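Local coordinates for virulence protein STM3117 (Salmonella enterica subsp. enterica serovar Typhimurium, PDB 3HUH) that promotes replication of the bacterium inside host macrophages and may take part in making or modifying the peptidoglycan of its cell wall, at residues 127-132 with 137-142; 54-59 with 73-78; 50-55 with 63-68. All blocks are in the same frame, centred on the assembly; numbering follows the deposited sequence.

Contact 1: 127-132 with 137-142; sequences SIYIRD and LIEISQ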
# COMPACT_ATOMS: atom_id res chain seq x y z
N SER A 127 -10.83 6.78 12.66
CA SER A 127 -9.53 6.11 12.66
C SER A 127 -8.77 6.07 13.97
O SER A 127 -8.85 6.99 14.78
CB SER A 127 -8.61 6.78 11.63
OG SER A 127 -9.16 6.77 10.33
N ILE A 128 -8.03 4.99 14.14
CA ILE A 128 -7.18 4.80 15.31
C ILE A 128 -5.81 4.51 14.68
O ILE A 128 -5.72 3.78 13.69
CB ILE A 128 -7.65 3.61 16.17
CG1 ILE A 128 -6.86 3.57 17.48
CG2 ILE A 128 -7.52 2.31 15.41
CD1 ILE A 128 -7.12 4.78 18.37
N TYR A 129 -4.75 5.11 15.22
CA TYR A 129 -3.41 4.92 14.68
C TYR A 129 -2.47 4.22 15.64
O TYR A 129 -2.43 4.53 16.83
CB TYR A 129 -2.77 6.27 14.34
CG TYR A 129 -3.46 7.10 13.29
CD1 TYR A 129 -2.98 7.13 11.98
CD2 TYR A 129 -4.55 7.90 13.61
CE1 TYR A 129 -3.56 7.95 11.02
CE2 TYR A 129 -5.14 8.73 12.66
CZ TYR A 129 -4.64 8.75 11.37
OH TYR A 129 -5.19 9.60 10.43
N ILE A 130 -1.71 3.27 15.11
CA ILE A 130 -0.70 2.55 15.89
C ILE A 130 0.51 2.40 14.98
O ILE A 130 0.48 2.82 13.81
CB ILE A 130 -1.18 1.15 16.34
CG1 ILE A 130 -1.57 0.29 15.13
CG2 ILE A 130 -2.35 1.29 17.31
CD1 ILE A 130 -1.97 -1.12 15.48
N ARG A 131 1.58 1.83 15.50
CA ARG A 131 2.78 1.62 14.70
C ARG A 131 3.19 0.17 14.75
O ARG A 131 3.02 -0.50 15.77
CB ARG A 131 3.93 2.49 15.20
CG ARG A 131 3.77 3.96 14.88
CD ARG A 131 5.02 4.75 15.19
NE ARG A 131 4.75 6.18 15.06
CZ ARG A 131 4.58 6.81 13.90
NH1 ARG A 131 4.66 6.14 12.76
NH2 ARG A 131 4.31 8.11 13.89
N ASP A 132 3.74 -0.33 13.65
CA ASP A 132 4.19 -1.71 13.64
C ASP A 132 5.63 -1.74 14.17
O ASP A 132 6.19 -0.70 14.51
CB ASP A 132 4.04 -2.34 12.24
CG ASP A 132 5.09 -1.89 11.24
OD1 ASP A 132 5.93 -1.02 11.54
OD2 ASP A 132 5.07 -2.43 10.11
N LEU A 137 3.30 3.55 10.01
CA LEU A 137 2.07 4.06 10.61
C LEU A 137 0.91 3.23 10.09
O LEU A 137 0.73 3.09 8.87
CB LEU A 137 1.86 5.53 10.26
CG LEU A 137 0.64 6.19 10.90
CD1 LEU A 137 0.81 6.24 12.42
CD2 LEU A 137 0.45 7.58 10.33
N ILE A 138 0.14 2.66 11.01
CA ILE A 138 -1.01 1.84 10.64
C ILE A 138 -2.28 2.51 11.15
O ILE A 138 -2.46 2.70 12.35
CB ILE A 138 -0.90 0.43 11.25
CG1 ILE A 138 0.43 -0.22 10.83
CG2 ILE A 138 -2.09 -0.41 10.81
CD1 ILE A 138 0.64 -0.32 9.32
N GLU A 139 -3.14 2.87 10.20
CA GLU A 139 -4.40 3.52 10.49
C GLU A 139 -5.49 2.46 10.34
O GLU A 139 -5.67 1.91 9.25
CB GLU A 139 -4.62 4.67 9.49
CG GLU A 139 -5.88 5.52 9.71
CD GLU A 139 -6.07 6.59 8.64
OE1 GLU A 139 -5.17 6.77 7.79
OE2 GLU A 139 -7.14 7.25 8.63
N ILE A 140 -6.18 2.14 11.43
CA ILE A 140 -7.26 1.15 11.39
C ILE A 140 -8.55 1.96 11.46
O ILE A 140 -8.77 2.71 12.42
CB ILE A 140 -7.16 0.16 12.56
CG1 ILE A 140 -5.81 -0.56 12.50
CG2 ILE A 140 -8.28 -0.86 12.46
CD1 ILE A 140 -5.46 -1.36 13.73
N SER A 141 -9.41 1.80 10.46
CA SER A 141 -10.63 2.60 10.40
C SER A 141 -11.93 1.88 10.08
O SER A 141 -11.95 0.85 9.42
CB SER A 141 -10.42 3.71 9.37
OG SER A 141 -9.11 4.26 9.48
N GLN A 142 -13.03 2.47 10.54
CA GLN A 142 -14.36 1.94 10.26
C GLN A 142 -15.16 3.06 9.60
O GLN A 142 -15.11 4.20 10.06
CB GLN A 142 -15.06 1.51 11.55
CG GLN A 142 -16.52 1.12 11.35
CD GLN A 142 -17.21 0.74 12.64
OE1 GLN A 142 -16.99 1.36 13.68
NE2 GLN A 142 -18.06 -0.27 12.57
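Tyr129 lays one face of its ring over the aliphatic part of Glu139, whose CG sits 4.0 Å from the centroid of the Tyr129 ring, a CH-pi contact displaced toward the rim. The two side chains run side by side and point the same way, with ring and carboxylate planes 23° apart. Glu139 is stretched out, CG anti to the backbone N (chi1 -176°), and its carboxylate is thereby carried along the ring to Ser127. There Ser127 OG donates to Glu139 OE2 at 2.7 Å, using the anti lone pair of that oxygen, while Ser141 OG donates to Ser127 OG, also at 2.7 Å. This chain of two hydroxyls gives a buried carboxylate oxygen a partner. Tyr129 OH bonds to Arg118 instead.

The two strands, 127-131 and 137-142, are the arms of an antiparallel beta hairpin in the second sheet of this vicinal oxygen chelate (glyoxalase-type) chain. Ile128 with Ile140 and Ile130 with Ile138 are its hydrogen-bonded pairs, each with two backbone bonds; Ile140 N to Ile128 O measures 2.8 Å. Their side chains form the apolar face opposite Tyr129 and Glu139. On it Ile128 CG2 packs against Ile140 CB at 3.6 Å, and Ile130 CD1 reaches diagonally to Ile140 CD1 at 3.9 Å. Helices 97-106 and 34-43 cover this face.

Toward the turn, Leu137 touches two flat groups with its two methyls. Its CD2 lies 3.8 Å from Tyr129 CD1, and its CD1 sits over one face of the Arg131 guanidinium, off-centre. The same guanidinium hydrogen-bonds through NH2 to the backbone O of Lys78 of the second subunit, and Pro77 of that subunit packs on Tyr129.

Contact 2: 54-59 with 73-78; sequences QNRKAL and MEFEPK
Arg56 leaves its strand with CG beside the backbone N (chi1 -52°) and then runs extended from CG to NE, a reach long enough to bring the guanidinium over Phe75. Phe75 turns its own CG anti to the carbonyl carbon (chi1 -58°), and the ring offers one face to the arginine. The result is a nearly perfect flat stack: guanidinium and ring planes are only 4° apart, and Arg56 CZ stands 3.7 Å from the Phe75 centroid. This is a cation-pi contact of the parallel kind, in which the charged plane rests on the pi cloud and its N-H bonds can still be used round the edge.

The closest approach is Arg56 CZ to Phe75 CG, 3.4 Å, so the guanidinium lies toward the root of the ring; NH1 reaches as far as Phe75 CB at 3.5 Å. Behind it the arginine methylenes follow the same face, with Arg56 CD 3.9 Å from the Phe75 centroid in a CH-pi contact. The opposite face of the ring has Met73 O above its rim. A water lies in the guanidinium plane at its edge: it accepts from Arg56 NH1 at 3.0 Å and donates to Glu76 O at 2.7 Å, tying the arginine to the backbone of 73-78 as well as to its aromatic ring.

Within that irregular segment Lys78 NZ donates to Glu74 OE2 at 3.0 Å in a salt bridge, and Glu76 adds a longer one. Arg56 begins strand 56-61, which runs between strands 48-52 and 64-70, with helix 34-43 packed on Lys57 and Leu59. Phe75 belongs to the loop between strands 64-70 and 88-93, its ring edge-to-face with that of His69 in strand 64-70.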
# COMPACT_ATOMS: atom_id res chain seq x y z
N GLN A 54 8.31 -20.75 -2.71
CA GLN A 54 9.16 -21.60 -1.88
C GLN A 54 9.69 -21.07 -0.55
O GLN A 54 9.71 -21.79 0.44
CB GLN A 54 10.36 -22.10 -2.70
CG GLN A 54 11.31 -22.98 -1.89
CD GLN A 54 12.57 -23.37 -2.66
OE1 GLN A 54 13.35 -22.52 -3.08
NE2 GLN A 54 12.76 -24.68 -2.83
N ASN A 55 10.13 -19.81 -0.52
CA ASN A 55 10.70 -19.27 0.71
C ASN A 55 10.36 -17.81 1.04
O ASN A 55 10.99 -17.21 1.91
CB ASN A 55 12.22 -19.41 0.66
CG ASN A 55 12.80 -18.81 -0.61
OD1 ASN A 55 12.25 -17.86 -1.17
ND2 ASN A 55 13.92 -19.37 -1.07
N ARG A 56 9.38 -17.23 0.35
CA ARG A 56 9.02 -15.84 0.60
C ARG A 56 7.81 -15.75 1.51
O ARG A 56 6.94 -16.62 1.48
CB ARG A 56 8.75 -15.13 -0.72
CG ARG A 56 9.87 -15.29 -1.73
CD ARG A 56 9.75 -14.27 -2.81
NE ARG A 56 10.76 -14.47 -3.85
CZ ARG A 56 10.93 -13.63 -4.87
NH1 ARG A 56 10.17 -12.55 -4.96
NH2 ARG A 56 11.85 -13.89 -5.80
N LYS A 57 7.75 -14.69 2.31
CA LYS A 57 6.65 -14.50 3.25
C LYS A 57 5.67 -13.41 2.84
O LYS A 57 6.05 -12.38 2.28
CB LYS A 57 7.17 -14.16 4.64
CG LYS A 57 7.83 -15.32 5.38
CD LYS A 57 9.17 -15.68 4.79
CE LYS A 57 9.78 -16.81 5.59
NZ LYS A 57 8.94 -18.04 5.57
N ALA A 58 4.40 -13.66 3.13
CA ALA A 58 3.34 -12.70 2.86
C ALA A 58 2.31 -12.78 3.98
O ALA A 58 2.24 -13.77 4.72
CB ALA A 58 2.68 -12.99 1.52
N LEU A 59 1.53 -11.73 4.11
CA LEU A 59 0.48 -11.65 5.11
C LEU A 59 -0.81 -11.47 4.33
O LEU A 59 -0.99 -10.47 3.62
CB LEU A 59 0.70 -10.46 6.04
CG LEU A 59 1.89 -10.62 6.99
CD1 LEU A 59 2.29 -9.26 7.54
CD2 LEU A 59 1.52 -11.59 8.12
N MET A 73 18.11 -9.08 2.28
CA MET A 73 17.64 -10.13 1.38
C MET A 73 16.35 -9.72 0.68
O MET A 73 15.39 -10.47 0.60
CB MET A 73 17.50 -11.49 2.09
CG MET A 73 16.46 -11.61 3.18
SD MET A 73 16.58 -13.27 3.96
CE MET A 73 16.27 -14.37 2.56
N GLU A 74 16.37 -8.50 0.16
CA GLU A 74 15.23 -7.93 -0.56
C GLU A 74 15.21 -8.42 -2.01
O GLU A 74 16.17 -8.24 -2.75
CB GLU A 74 15.31 -6.41 -0.52
CG GLU A 74 15.36 -5.85 0.90
CD GLU A 74 15.83 -4.41 0.96
OE1 GLU A 74 16.04 -3.90 2.08
OE2 GLU A 74 15.98 -3.79 -0.11
N PHE A 75 14.10 -9.02 -2.43
CA PHE A 75 13.98 -9.51 -3.80
C PHE A 75 13.79 -8.38 -4.81
O PHE A 75 13.22 -7.34 -4.48
CB PHE A 75 12.84 -10.52 -3.88
CG PHE A 75 13.01 -11.68 -2.96
CD1 PHE A 75 12.28 -11.77 -1.78
CD2 PHE A 75 13.95 -12.67 -3.25
CE1 PHE A 75 12.49 -12.83 -0.90
CE2 PHE A 75 14.16 -13.73 -2.38
CZ PHE A 75 13.43 -13.81 -1.20
N GLU A 76 14.27 -8.61 -6.03
CA GLU A 76 14.22 -7.62 -7.11
C GLU A 76 13.18 -7.95 -8.18
O GLU A 76 12.88 -9.12 -8.42
CB GLU A 76 15.60 -7.53 -7.77
CG GLU A 76 16.76 -7.39 -6.79
CD GLU A 76 17.26 -5.97 -6.68
OE1 GLU A 76 18.20 -5.73 -5.89
OE2 GLU A 76 16.73 -5.09 -7.38
N PRO A 77 12.61 -6.92 -8.83
CA PRO A 77 12.87 -5.50 -8.60
C PRO A 77 12.19 -5.06 -7.31
O PRO A 77 11.30 -5.75 -6.81
CB PRO A 77 12.26 -4.84 -9.84
CG PRO A 77 11.05 -5.68 -10.07
CD PRO A 77 11.60 -7.10 -9.90
N LYS A 78 12.61 -3.91 -6.78
CA LYS A 78 12.04 -3.39 -5.54
C LYS A 78 11.99 -1.86 -5.58
O LYS A 78 12.35 -1.25 -6.59
CB LYS A 78 12.91 -3.84 -4.36
CG LYS A 78 14.36 -3.37 -4.47
CD LYS A 78 15.28 -4.06 -3.46
CE LYS A 78 16.68 -3.46 -3.52
NZ LYS A 78 17.62 -4.12 -2.59
O HOH W 1 11.48 -11.12 -7.27

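Contact 3: 50-55 with 63-68; sequences VTFKQN and AQKINL
Phe52 presents one ring face to the ammonium of Lys65, the two side chains meeting aslant in a cation-pi contact. It forms above one face of the first four-stranded sheet of this glyoxalase-type (vicinal oxygen chelate) chain, where strands 48-52 and 64-70 are separated by strand 56-61. No backbone bond joins the two segments; their nearest CA atoms, those of Phe52 and Asn67, are 9.5 Å apart, and side chains alone bridge the gap over Ala58 of the middle strand, which has little bulk to stand in the way.

Lys65 NZ is 3.7 Å from the Phe52 centroid and only 11° off the ring normal, so the charge sits almost squarely over the middle of the pi cloud. Lys65 gets there with CG between its backbone N and carbonyl carbon (chi1 71°), followed by a chain that is extended to its tip. Phe52 adopts the same kind of first torsion, which leans its ring inward over the sheet to meet the lysine.

Asn67 comes in at about a right angle to Phe52, its amide plane 33° from that of the ring. Its carbonyl oxygen also takes the lysine: Lys65 NZ donates to Asn67 OD1 at 2.9 Å, in the carbonyl plane and on a lone pair. The buried ammonium is thus held between an amide oxygen and an aromatic face. His26 of strand 21-31 touches both Lys65 and Asn67, and Thr119 of the second subunit packs on Phe52 and Lys65. The same amide oxygen also lies against the ring, Asn67 OD1 being 3.2 Å from Phe52 CE2 and 3.4 Å from Phe52 CZ.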
# COMPACT_ATOMS: atom_id res chain seq x y z
N VAL A 50 1.82 -16.62 5.18
CA VAL A 50 1.99 -17.75 4.26
C VAL A 50 3.36 -17.66 3.61
O VAL A 50 4.04 -16.63 3.70
CB VAL A 50 0.94 -17.75 3.13
CG1 VAL A 50 -0.46 -17.87 3.70
CG2 VAL A 50 1.09 -16.50 2.28
N THR A 51 3.75 -18.75 2.95
CA THR A 51 5.04 -18.80 2.27
C THR A 51 4.77 -19.13 0.81
O THR A 51 4.17 -20.16 0.50
CB THR A 51 5.94 -19.90 2.87
OG1 THR A 51 6.13 -19.65 4.26
CG2 THR A 51 7.31 -19.90 2.17
N PHE A 52 5.20 -18.25 -0.09
CA PHE A 52 5.02 -18.45 -1.52
C PHE A 52 6.38 -18.43 -2.20
O PHE A 52 7.37 -18.02 -1.60
CB PHE A 52 4.10 -17.37 -2.10
CG PHE A 52 4.69 -15.99 -2.11
CD1 PHE A 52 5.28 -15.48 -3.26
CD2 PHE A 52 4.64 -15.18 -0.98
CE1 PHE A 52 5.80 -14.19 -3.30
CE2 PHE A 52 5.16 -13.88 -1.00
CZ PHE A 52 5.74 -13.39 -2.17
N LYS A 53 6.42 -18.88 -3.45
CA LYS A 53 7.68 -18.94 -4.18
C LYS A 53 8.74 -19.67 -3.35
O LYS A 53 9.89 -19.25 -3.29
CB LYS A 53 8.17 -17.53 -4.54
CG LYS A 53 7.92 -17.13 -5.99
CD LYS A 53 6.44 -17.15 -6.34
CE LYS A 53 6.21 -16.80 -7.80
NZ LYS A 53 6.74 -17.84 -8.73
N GLN A 54 8.31 -20.75 -2.71
CA GLN A 54 9.16 -21.60 -1.88
C GLN A 54 9.69 -21.07 -0.55
O GLN A 54 9.71 -21.79 0.44
CB GLN A 54 10.36 -22.10 -2.70
CG GLN A 54 11.31 -22.98 -1.89
CD GLN A 54 12.57 -23.37 -2.66
OE1 GLN A 54 13.35 -22.52 -3.08
NE2 GLN A 54 12.76 -24.68 -2.83
N ASN A 55 10.13 -19.81 -0.52
CA ASN A 55 10.70 -19.27 0.71
C ASN A 55 10.36 -17.81 1.04
O ASN A 55 10.99 -17.21 1.91
CB ASN A 55 12.22 -19.41 0.66
CG ASN A 55 12.80 -18.81 -0.61
OD1 ASN A 55 12.25 -17.86 -1.17
ND2 ASN A 55 13.92 -19.37 -1.07
N ALA A 63 -8.97 -9.93 0.40
CA ALA A 63 -8.59 -10.49 -0.89
C ALA A 63 -7.32 -9.80 -1.37
O ALA A 63 -7.09 -9.65 -2.57
CB ALA A 63 -9.72 -10.29 -1.90
N GLN A 64 -6.49 -9.38 -0.42
CA GLN A 64 -5.25 -8.70 -0.74
C GLN A 64 -4.14 -9.32 0.09
O GLN A 64 -4.37 -10.29 0.81
CB GLN A 64 -5.37 -7.20 -0.41
CG GLN A 64 -6.43 -6.45 -1.25
CD GLN A 64 -6.71 -5.03 -0.75
OE1 GLN A 64 -7.15 -4.83 0.38
NE2 GLN A 64 -6.46 -4.04 -1.60
N LYS A 65 -2.93 -8.79 -0.03
CA LYS A 65 -1.82 -9.30 0.76
C LYS A 65 -0.67 -8.31 0.83
O LYS A 65 -0.58 -7.38 0.03
CB LYS A 65 -1.32 -10.65 0.23
CG LYS A 65 -0.56 -10.61 -1.10
CD LYS A 65 0.15 -11.95 -1.33
CE LYS A 65 0.83 -12.01 -2.69
NZ LYS A 65 1.95 -13.00 -2.67
N ILE A 66 0.18 -8.50 1.83
CA ILE A 66 1.37 -7.68 2.00
C ILE A 66 2.56 -8.62 1.92
O ILE A 66 2.70 -9.53 2.74
CB ILE A 66 1.37 -6.96 3.36
CG1 ILE A 66 0.31 -5.85 3.35
CG2 ILE A 66 2.75 -6.38 3.65
CD1 ILE A 66 0.12 -5.18 4.67
N ASN A 67 3.40 -8.43 0.91
CA ASN A 67 4.58 -9.26 0.77
C ASN A 67 5.66 -8.65 1.65
O ASN A 67 5.74 -7.42 1.79
CB ASN A 67 5.06 -9.31 -0.68
CG ASN A 67 4.16 -10.15 -1.56
OD1 ASN A 67 3.53 -11.10 -1.09
ND2 ASN A 67 4.12 -9.81 -2.85
N LEU A 68 6.48 -9.49 2.25
CA LEU A 68 7.53 -9.01 3.12
C LEU A 68 8.92 -9.24 2.54
O LEU A 68 9.18 -10.29 1.95
CB LEU A 68 7.45 -9.68 4.49
CG LEU A 68 6.11 -9.55 5.23
CD1 LEU A 68 6.16 -10.34 6.53
CD2 LEU A 68 5.82 -8.07 5.51

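How the contacts relate
Contacts 2 and 3 both reach the first sheet, their centres 8 Å apart, and share Gln54 and Asn55 in the turn between strands 48-52 and 56-61. Backbone bonds join them, Leu59 N to Ile66 O and Val50 N to Ala58 O, so strand 56-61 of contact 2 runs between the two strands that contact 3 bridges. Contact 1 comes later in the chain, within the second sheet and across the chain's centre, about 25 Å from contact 2 and 22 Å from contact 3, centre to centre. All three touch the second subunit: contact 1 of one copy meets segment 73-78 of the other, so the dimer brings together regions well separated within one chain.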